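Local coordinates for protein angel homolog 2 (Homo sapiens, PDB 6RW0), which acts as a 2',3'-cyclic phosphatase of the CCR4/nocturin deadenylase family and possibly binds mRNA 3' untranslated regions, at residues E257-I261 against G262-G266; E268-S271 against R272-I276. One frame throughout, in Å; residues are numbered along the deposited sequence.

Contact 1: E257-I261 against G262-G266; sequences EGLPI and GKVSG
Two first torsions bring Leu259, Pro260 and Lys263 together. In Leu259, CG stands anti to the backbone N (chi1 179°), so that the branched end reaches forward along the chain; in Lys263, CG lies beside its own N (chi1 -58°), which sets it against the proline. Leu259 CD1 meets Lys263 CB at 3.8 Å. The other leucine methyl, CD2, approaches Val264 CG2 at 4.0 Å, the two side chains crossing at about a right angle. Pro260 and Lys263 run side by side, with CG to CG at 3.8 Å, before successive bends in the lysine chain lead its ammonium group away. The backbone beneath is a type I beta turn over Pro260-Lys263, closed by Lys263 N to Pro260 O at 3.0 Å; the N-H points well at the oxygen (160°), but the donor sits above the carbonyl plane. The turn belongs to the long loop between strands 253-255 and 329-331 of the DNase I-like fold, where Val264 packs on Leu207 of helix 203-220 and Leu245 of helix 244-251. A water 2.9 Å from Ile261 O probably donates to it and accepts from Ser265 N at 3.1 Å, linking a carbonyl inside the turn to an N-H just past it.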
ATOM      1  N   GLU A 257     -15.205   8.451 -17.914  1.00 22.58           N
ATOM      2  CA  GLU A 257     -15.531   9.428 -18.946  1.00 26.05           C
ATOM      3  C   GLU A 257     -15.380  10.843 -18.403  1.00 24.14           C
ATOM      4  O   GLU A 257     -15.924  11.176 -17.348  1.00 23.92           O
ATOM      5  CB  GLU A 257     -16.971   9.194 -19.406  1.00 31.90           C
ATOM      6  CG  GLU A 257     -17.451  10.122 -20.506  1.00 39.39           C
ATOM      7  CD  GLU A 257     -18.896   9.858 -20.913  1.00 49.35           C
ATOM      8  OE1 GLU A 257     -19.683   9.359 -20.079  1.00 53.70           O
ATOM      9  OE2 GLU A 257     -19.244  10.153 -22.075  1.00 53.91           O
ATOM     10  N   GLY A 258     -14.627  11.676 -19.126  1.00 23.86           N
ATOM     11  CA  GLY A 258     -14.438  13.064 -18.751  1.00 21.83           C
ATOM     12  C   GLY A 258     -13.531  13.319 -17.569  1.00 20.58           C
ATOM     13  O   GLY A 258     -13.452  14.460 -17.113  1.00 22.29           O
ATOM     14  N   LEU A 259     -12.857  12.308 -17.048  1.00 17.90           N
ATOM     15  CA  LEU A 259     -12.098  12.477 -15.812  1.00 17.00           C
ATOM     16  C   LEU A 259     -10.704  13.021 -16.110  1.00 15.12           C
ATOM     17  O   LEU A 259      -9.927  12.350 -16.801  1.00 16.73           O
ATOM     18  CB  LEU A 259     -11.997  11.141 -15.095  1.00 19.08           C
ATOM     19  CG  LEU A 259     -11.232  11.053 -13.782  1.00 19.86           C
ATOM     20  CD1 LEU A 259     -11.796  12.019 -12.781  1.00 22.99           C
ATOM     21  CD2 LEU A 259     -11.305   9.618 -13.251  1.00 19.95           C
ATOM     22  N   PRO A 260     -10.349  14.206 -15.619  1.00 15.85           N
ATOM     23  CA  PRO A 260      -8.982  14.709 -15.825  1.00 16.63           C
ATOM     24  C   PRO A 260      -7.951  13.843 -15.119  1.00 14.96           C
ATOM     25  O   PRO A 260      -8.206  13.262 -14.060  1.00 15.18           O
ATOM     26  CB  PRO A 260      -9.019  16.117 -15.214  1.00 17.79           C
ATOM     27  CG  PRO A 260     -10.466  16.494 -15.174  1.00 18.17           C
ATOM     28  CD  PRO A 260     -11.208  15.201 -14.945  1.00 17.89           C
ATOM     29  N   ILE A 261      -6.760  13.756 -15.719  1.00 14.84           N
ATOM     30  CA  ILE A 261      -5.735  12.866 -15.171  1.00 14.43           C
ATOM     31  C   ILE A 261      -5.351  13.241 -13.744  1.00 14.45           C
ATOM     32  O   ILE A 261      -5.019  12.365 -12.932  1.00 14.91           O
ATOM     33  CB  ILE A 261      -4.503  12.768 -16.100  1.00 14.92           C
ATOM     34  CG1 ILE A 261      -3.879  14.129 -16.395  1.00 15.42           C
ATOM     35  CG2 ILE A 261      -4.884  12.064 -17.408  1.00 15.02           C
ATOM     36  CD1 ILE A 261      -2.554  13.996 -17.135  1.00 16.05           C
ATOM     37  N   GLY A 262      -5.396  14.516 -13.401  1.00 14.41           N
ATOM     38  CA  GLY A 262      -5.021  14.932 -12.072  1.00 15.50           C
ATOM     39  C   GLY A 262      -6.089  14.789 -11.018  1.00 16.74           C
ATOM     40  O   GLY A 262      -5.825  15.103  -9.854  1.00 22.14           O
ATOM     41  N   LYS A 263      -7.296  14.360 -11.390  1.00 14.58           N
ATOM     42  CA  LYS A 263      -8.386  14.164 -10.446  1.00 14.75           C
ATOM     43  C   LYS A 263      -8.512  12.717 -10.005  1.00 15.26           C
ATOM     44  O   LYS A 263      -9.303  12.417  -9.105  1.00 18.24           O
ATOM     45  CB  LYS A 263      -9.711  14.654 -11.042  1.00 17.70           C
ATOM     46  CG  LYS A 263      -9.690  16.131 -11.445  1.00 24.63           C
ATOM     47  CD  LYS A 263      -9.373  17.067 -10.288  1.00 36.17           C
ATOM     48  CE  LYS A 263     -10.590  17.303  -9.422  1.00 43.02           C
ATOM     49  NZ  LYS A 263     -11.741  17.811 -10.215  1.00 48.26           N
ATOM     50  N   VAL A 264      -7.716  11.827 -10.585  1.00 14.71           N
ATOM     51  CA  VAL A 264      -7.811  10.401 -10.303  1.00 14.38           C
ATOM     52  C   VAL A 264      -7.517  10.111  -8.839  1.00 14.88           C
ATOM     53  O   VAL A 264      -8.217   9.320  -8.192  1.00 14.70           O
ATOM     54  CB  VAL A 264      -6.850   9.637 -11.230  1.00 14.16           C
ATOM     55  CG1 VAL A 264      -6.637   8.214 -10.773  1.00 15.94           C
ATOM     56  CG2 VAL A 264      -7.347   9.674 -12.653  1.00 15.61           C
ATOM     57  N   SER A 265      -6.459  10.714  -8.303  1.00 15.13           N
ATOM     58  CA  SER A 265      -5.969  10.344  -6.981  1.00 14.38           C
ATOM     59  C   SER A 265      -6.562  11.173  -5.856  1.00 16.22           C
ATOM     60  O   SER A 265      -6.452  10.775  -4.689  1.00 15.73           O
ATOM     61  CB  SER A 265      -4.456  10.537  -6.910  1.00 14.91           C
ATOM     62  OG  SER A 265      -4.159  11.928  -6.970  1.00 14.68           O
ATOM     63  N   GLY A 266      -7.109  12.337  -6.167  1.00 16.60           N
ATOM     64  CA  GLY A 266      -7.675  13.220  -5.138  1.00 17.81           C
ATOM     65  C   GLY A 266      -6.595  13.955  -4.363  1.00 18.01           C
ATOM     66  O   GLY A 266      -6.920  14.645  -3.433  1.00 18.73           O
TER
HETATM   67  O   HOH W   1      -4.366  11.960 -10.171  1.00 16.59           O

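Contact 2: E268-S271 against R272-I276; sequences EQSS and RGQRI
Ser270 and Arg272 make the closer part of this surface contact, the arginine folding back along the chain by a bend at chi3 (-65°). Ser270 CB lies over one face of the guanidinium, offset toward its rim and 3.8 Å from Arg272 NH1. Arg272 NH2 comes within 3.3 Å of Ser270 O, yet at an angle too poor for a hydrogen bond. Ser270 OG, placed between its backbone N and carbonyl carbon (chi1 68°), shares a hydrogen bond with a water at 2.7 Å, which donates a longer one to Arg272 O at 3.3 Å. Ser271 has left-handed helical backbone angles where the chain kinks, and its OG makes a weak bond back to Gln269 O at 3.4 Å. On the inner side of the bend the fit is looser: the extended Gln274 side chain brings NE2 no nearer than 4.0 Å to Ser271 N and 4.1 Å to Ser270 OG, while its OE1 takes a weak hydrogen bond from Gly262 N. Ser270, Ser271 and Arg272 are exposed and touch a crystal neighbour; with no clear direct hydrogen bond between the segments, the bend rests on van der Waals contact, a water bridge and weak polar links, and may partly reflect the lattice.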
ATOM      1  N   GLU A 268      -3.749  16.916  -3.644  1.00 21.26           N
ATOM      2  CA  GLU A 268      -3.747  18.360  -3.979  1.00 30.52           C
ATOM      3  C   GLU A 268      -3.124  18.554  -5.383  1.00 33.28           C
ATOM      4  O   GLU A 268      -1.990  18.159  -5.596  1.00 27.41           O
ATOM      5  CB  GLU A 268      -2.976  19.127  -2.908  1.00 39.67           C
ATOM      6  CG  GLU A 268      -3.480  20.532  -2.677  1.00 52.23           C
ATOM      7  CD  GLU A 268      -2.669  21.294  -1.645  1.00 59.32           C
ATOM      8  OE1 GLU A 268      -2.180  20.656  -0.706  1.00 61.59           O
ATOM      9  OE2 GLU A 268      -2.516  22.513  -1.796  1.00 61.42           O
ATOM     10  N   GLN A 269      -3.873  19.202  -6.258  1.00 34.75           N
ATOM     11  CA  GLN A 269      -3.593  19.453  -7.686  1.00 40.83           C
ATOM     12  C   GLN A 269      -4.158  20.829  -8.071  1.00 38.44           C
ATOM     13  O   GLN A 269      -4.965  21.339  -7.312  1.00 35.24           O
ATOM     14  CB  GLN A 269      -4.290  18.307  -8.433  1.00 47.97           C
ATOM     15  CG  GLN A 269      -5.820  18.318  -8.277  1.00 52.88           C
ATOM     16  CD  GLN A 269      -6.441  18.064  -6.915  1.00 58.72           C
ATOM     17  OE1 GLN A 269      -6.562  18.929  -6.034  1.00 63.56           O
ATOM     18  NE2 GLN A 269      -7.037  16.905  -6.792  1.00 59.86           N
ATOM     19  N   SER A 270      -3.710  21.422  -9.178  1.00 34.02           N
ATOM     20  CA  SER A 270      -4.264  22.700  -9.708  1.00 33.66           C
ATOM     21  C   SER A 270      -5.727  22.513 -10.133  1.00 34.78           C
ATOM     22  O   SER A 270      -6.454  23.485 -10.125  1.00 33.39           O
ATOM     23  CB  SER A 270      -3.453  23.251 -10.857  1.00 34.93           C
ATOM     24  OG  SER A 270      -3.562  22.420 -11.999  1.00 38.12           O
ATOM     25  N   SER A 271      -6.093  21.330 -10.631  1.00 37.57           N
ATOM     26  CA  SER A 271      -7.447  21.005 -11.163  1.00 37.45           C
ATOM     27  C   SER A 271      -7.787  21.951 -12.344  1.00 37.91           C
ATOM     28  O   SER A 271      -8.941  22.290 -12.494  1.00 42.61           O
ATOM     29  CB  SER A 271      -8.498  21.032 -10.073  1.00 44.46           C
ATOM     30  OG  SER A 271      -7.979  20.640  -8.803  1.00 47.31           O
ATOM     31  N   ARG A 272      -6.802  22.331 -13.169  1.00 27.21           N
ATOM     32  CA  ARG A 272      -6.897  23.228 -14.352  1.00 21.42           C
ATOM     33  C   ARG A 272      -5.908  22.777 -15.435  1.00 17.29           C
ATOM     34  O   ARG A 272      -4.873  22.322 -15.061  1.00 19.08           O
ATOM     35  CB  ARG A 272      -6.379  24.639 -14.055  1.00 30.93           C
ATOM     36  CG  ARG A 272      -7.222  25.507 -13.144  1.00 34.72           C
ATOM     37  CD  ARG A 272      -6.668  26.927 -13.126  1.00 32.43           C
ATOM     38  NE  ARG A 272      -5.339  27.050 -12.557  1.00 31.20           N
ATOM     39  CZ  ARG A 272      -5.058  26.939 -11.276  1.00 31.98           C
ATOM     40  NH1 ARG A 272      -3.817  27.027 -10.852  1.00 32.41           N
ATOM     41  NH2 ARG A 272      -6.030  26.711 -10.416  1.00 33.55           N
ATOM     42  N   GLY A 273      -6.251  22.915 -16.715  1.00 16.39           N
ATOM     43  CA  GLY A 273      -5.369  22.655 -17.873  1.00 15.78           C
ATOM     44  C   GLY A 273      -4.971  21.202 -18.046  1.00 15.09           C
ATOM     45  O   GLY A 273      -4.043  20.953 -18.760  1.00 14.39           O
ATOM     46  N   GLN A 274      -5.708  20.268 -17.472  1.00 16.02           N
ATOM     47  CA  GLN A 274      -5.296  18.855 -17.505  1.00 15.14           C
ATOM     48  C   GLN A 274      -5.998  18.090 -18.612  1.00 13.83           C
ATOM     49  O   GLN A 274      -7.151  18.321 -18.855  1.00 15.69           O
ATOM     50  CB  GLN A 274      -5.566  18.189 -16.164  1.00 16.77           C
ATOM     51  CG  GLN A 274      -4.673  18.712 -15.059  1.00 17.65           C
ATOM     52  CD  GLN A 274      -5.031  18.092 -13.737  1.00 20.27           C
ATOM     53  OE1 GLN A 274      -5.988  17.361 -13.624  1.00 19.16           O
ATOM     54  NE2 GLN A 274      -4.256  18.407 -12.726  1.00 24.81           N
ATOM     55  N   ARG A 275      -5.261  17.179 -19.220  1.00 14.66           N
ATOM     56  CA  ARG A 275      -5.762  16.246 -20.235  1.00 14.74           C
ATOM     57  C   ARG A 275      -6.760  15.293 -19.570  1.00 16.44           C
ATOM     58  O   ARG A 275      -6.598  14.984 -18.421  1.00 16.20           O
ATOM     59  CB  ARG A 275      -4.530  15.522 -20.775  1.00 18.31           C
ATOM     60  CG  ARG A 275      -4.811  14.391 -21.741  1.00 20.54           C
ATOM     61  CD  ARG A 275      -3.522  13.910 -22.380  1.00 20.05           C
ATOM     62  NE  ARG A 275      -2.506  13.536 -21.409  1.00 17.57           N
ATOM     63  CZ  ARG A 275      -2.348  12.317 -20.928  1.00 17.22           C
ATOM     64  NH1 ARG A 275      -3.212  11.382 -21.245  1.00 19.54           N
ATOM     65  NH2 ARG A 275      -1.330  12.037 -20.143  1.00 18.44           N
ATOM     66  N   ILE A 276      -7.786  14.894 -20.301  1.00 16.78           N
ATOM     67  CA  ILE A 276      -8.781  13.904 -19.890  1.00 17.84           C
ATOM     68  C   ILE A 276      -8.252  12.515 -20.225  1.00 18.05           C
ATOM     69  O   ILE A 276      -7.600  12.329 -21.255  1.00 22.50           O
ATOM     70  CB  ILE A 276     -10.113  14.175 -20.622  1.00 22.06           C
ATOM     71  CG1 ILE A 276     -10.547  15.635 -20.455  1.00 24.52           C
ATOM     72  CG2 ILE A 276     -11.167  13.189 -20.161  1.00 25.15           C
ATOM     73  CD1 ILE A 276     -10.607  16.135 -19.054  1.00 26.14           C
TER
HETATM   74  O   HOH W   2      -2.524  24.224 -13.763  1.00 19.64           O

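Contact 1 closes before contact 2 opens, and both belong to the long loop between strands 253-255 and 329-331 of the endonuclease/exonuclease/phosphatase domain. Their centres are 8 Å apart. The loop doubles back so that 257-261 lies beside 272-276: Ile261 N probably hydrogen-bonds to Arg275 O at 3.0 Å, and Leu259 and Leu277 also pair through their backbones. Contact 1 is the inner, partly buried layer against helices 203-220 and 244-251; contact 2 lies outside it on the surface. Ile261 and Gln274, one from each contact, have side chains about 4 Å from a bound potassium ion. Arg275 reaches inward to form a salt bridge with Asp204 of helix 203-220, tying the doubled loop's outer arm to the domain.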